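Local coordinates for ribosome-associated protein Y (PSrp-1) (Clostridium acetobutylicum, PDB 3KA5) that is probably required, as a long-form hibernation-promoting factor, for pairing 70S ribosomes into translationally inactive 100S dimers, this chain being its C-terminal domain, at residues B[12-18]-B[30-35]. Sequence-based numbering, arbitrary orientation.
Sequences PMSEEEA and FVFQNG
Two backbone hydrogen bonds tie Met-13 to Gln-33 and Gly-35: Met-13 N donates to Gln-33 O (2.9 Å), and Gly-35 N donates to Met-13 O (3.0 Å). They make a single bridge between Met-13 and Asn-34, a compact example of how a segment leading into a helix can be pinned to the outermost strand of this chain's sheet.

Apolar contacts extend the bridge toward the helix. Ala-18 CB, from the first helical turn, sits 3.5 Å from the Phe-32 ring centroid, almost on the ring normal, a CH-pi contact, while Met-13 O meets that ring at its edge. With chi1 at 58°, Met-13, present as selenomethionine, sends CG against Phe-32 CD1 (3.6 Å); the extended chi2 (175°) then carries the selenium to the edge of Phe-30, 4.0 Å from CE2, a Met-aromatic contact. Leu-53 also packs on Phe-32.

Water joins the polar groups. One molecule links Glu-15 N to Asn-34 OD1, which also accepts from Asp-36 N; another links Glu-15 OE1 to Asn-34 ND2.

Ser-14 OG caps the helix through Glu-17 N. Glu-15 OE2 forms a salt bridge with Lys-4 of the second subunit, so one carboxylate serves both the intrachain contact and the subunit interface.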
loop_
_atom_site.group_PDB
_atom_site.type_symbol
_atom_site.label_atom_id
_atom_site.label_comp_id
_atom_site.label_asym_id
_atom_site.label_seq_id
_atom_site.Cartn_x
_atom_site.Cartn_y
_atom_site.Cartn_z
ATOM N N PRO B 12 5.905 -0.850 14.083
ATOM C CA PRO B 12 4.678 -1.642 13.944
ATOM C C PRO B 12 3.515 -1.040 14.718
ATOM O O PRO B 12 3.706 -0.449 15.783
ATOM C CB PRO B 12 5.078 -3.003 14.510
ATOM C CG PRO B 12 6.544 -3.072 14.225
ATOM C CD PRO B 12 7.001 -1.685 14.600
HETATM N N MSE B 13 2.310 -1.187 14.176
HETATM C CA MSE B 13 1.116 -0.676 14.829
HETATM C C MSE B 13 -0.093 -1.516 14.456
HETATM O O MSE B 13 -0.033 -2.336 13.543
HETATM C CB MSE B 13 0.871 0.785 14.447
HETATM C CG MSE B 13 0.731 1.040 12.967
HETATM SE SE MSE B 13 0.266 2.888 12.636
HETATM C CE MSE B 13 2.002 3.689 12.827
ATOM N N SER B 14 -1.189 -1.307 15.178
ATOM C CA SER B 14 -2.423 -2.045 14.938
ATOM C C SER B 14 -3.153 -1.434 13.756
ATOM O O SER B 14 -2.931 -0.270 13.417
ATOM C CB SER B 14 -3.328 -1.968 16.167
ATOM O OG SER B 14 -3.854 -0.658 16.311
ATOM N N GLU B 15 -4.035 -2.207 13.134
ATOM C CA GLU B 15 -4.780 -1.691 11.995
ATOM C C GLU B 15 -5.622 -0.475 12.390
ATOM O O GLU B 15 -5.770 0.457 11.600
ATOM C CB GLU B 15 -5.666 -2.790 11.392
ATOM C CG GLU B 15 -6.558 -3.502 12.391
ATOM C CD GLU B 15 -7.343 -4.635 11.758
ATOM O OE1 GLU B 15 -6.713 -5.525 11.150
ATOM O OE2 GLU B 15 -8.586 -4.635 11.870
ATOM N N GLU B 16 -6.167 -0.478 13.608
ATOM C CA GLU B 16 -6.972 0.651 14.085
ATOM C C GLU B 16 -6.111 1.902 14.212
ATOM O O GLU B 16 -6.528 3.004 13.844
ATOM C CB GLU B 16 -7.596 0.353 15.458
ATOM C CG GLU B 16 -8.733 -0.654 15.470
ATOM C CD GLU B 16 -8.261 -2.092 15.338
ATOM O OE1 GLU B 16 -7.066 -2.367 15.594
ATOM O OE2 GLU B 16 -9.095 -2.957 14.992
ATOM N N GLU B 17 -4.913 1.740 14.759
ATOM C CA GLU B 17 -4.030 2.885 14.902
ATOM C C GLU B 17 -3.631 3.387 13.519
ATOM O O GLU B 17 -3.454 4.586 13.321
ATOM C CB GLU B 17 -2.765 2.523 15.686
ATOM C CG GLU B 17 -1.911 3.751 16.005
ATOM C CD GLU B 17 -0.592 3.403 16.666
ATOM O OE1 GLU B 17 -0.550 2.414 17.421
ATOM O OE2 GLU B 17 0.400 4.132 16.440
ATOM N N ALA B 18 -3.485 2.470 12.563
ATOM C CA ALA B 18 -3.110 2.864 11.209
ATOM C C ALA B 18 -4.207 3.711 10.565
ATOM O O ALA B 18 -3.920 4.693 9.876
ATOM C CB ALA B 18 -2.823 1.624 10.346
ATOM N N PHE B 30 -2.401 4.227 3.578
ATOM C CA PHE B 30 -1.305 4.288 4.546
ATOM C C PHE B 30 -0.655 2.914 4.667
ATOM O O PHE B 30 -1.327 1.921 4.957
ATOM C CB PHE B 30 -1.896 4.749 5.893
ATOM C CG PHE B 30 -0.874 5.072 6.953
ATOM C CD1 PHE B 30 -0.162 6.269 6.920
ATOM C CD2 PHE B 30 -0.671 4.205 8.017
ATOM C CE1 PHE B 30 0.725 6.596 7.946
ATOM C CE2 PHE B 30 0.211 4.522 9.040
ATOM C CZ PHE B 30 0.909 5.717 9.006
ATOM N N VAL B 31 0.652 2.855 4.418
ATOM C CA VAL B 31 1.404 1.607 4.489
ATOM C C VAL B 31 1.986 1.468 5.888
ATOM O O VAL B 31 2.561 2.417 6.419
ATOM C CB VAL B 31 2.570 1.606 3.469
ATOM C CG1 VAL B 31 3.285 0.265 3.491
ATOM C CG2 VAL B 31 2.039 1.918 2.076
ATOM N N PHE B 32 1.846 0.294 6.490
ATOM C CA PHE B 32 2.374 0.098 7.833
ATOM C C PHE B 32 2.717 -1.353 8.129
ATOM O O PHE B 32 2.263 -2.271 7.444
ATOM C CB PHE B 32 1.363 0.600 8.872
ATOM C CG PHE B 32 0.137 -0.272 9.008
ATOM C CD1 PHE B 32 -0.059 -1.040 10.145
ATOM C CD2 PHE B 32 -0.823 -0.316 7.996
ATOM C CE1 PHE B 32 -1.191 -1.850 10.281
ATOM C CE2 PHE B 32 -1.959 -1.121 8.121
ATOM C CZ PHE B 32 -2.142 -1.888 9.267
ATOM N N GLN B 33 3.533 -1.546 9.156
ATOM C CA GLN B 33 3.924 -2.879 9.589
ATOM C C GLN B 33 2.871 -3.265 10.619
ATOM O O GLN B 33 2.793 -2.644 11.674
ATOM C CB GLN B 33 5.305 -2.822 10.247
ATOM C CG GLN B 33 5.754 -4.113 10.898
ATOM C CD GLN B 33 6.296 -5.108 9.900
ATOM O OE1 GLN B 33 5.583 -5.560 9.006
ATOM N NE2 GLN B 33 7.570 -5.454 10.047
ATOM N N ASN B 34 2.049 -4.261 10.306
ATOM C CA ASN B 34 1.002 -4.697 11.226
ATOM C C ASN B 34 1.646 -5.430 12.397
ATOM O O ASN B 34 2.295 -6.456 12.207
ATOM C CB ASN B 34 0.020 -5.632 10.510
ATOM C CG ASN B 34 -1.228 -5.903 11.328
ATOM O OD1 ASN B 34 -1.150 -6.127 12.532
ATOM N ND2 ASN B 34 -2.385 -5.892 10.674
ATOM N N GLY B 35 1.462 -4.901 13.602
ATOM C CA GLY B 35 2.049 -5.520 14.776
ATOM C C GLY B 35 1.418 -6.840 15.180
ATOM O O GLY B 35 1.968 -7.564 16.007
HETATM O O HOH W 1 -3.848 -4.894 13.919
HETATM O O HOH W 2 -4.660 -6.704 12.055
#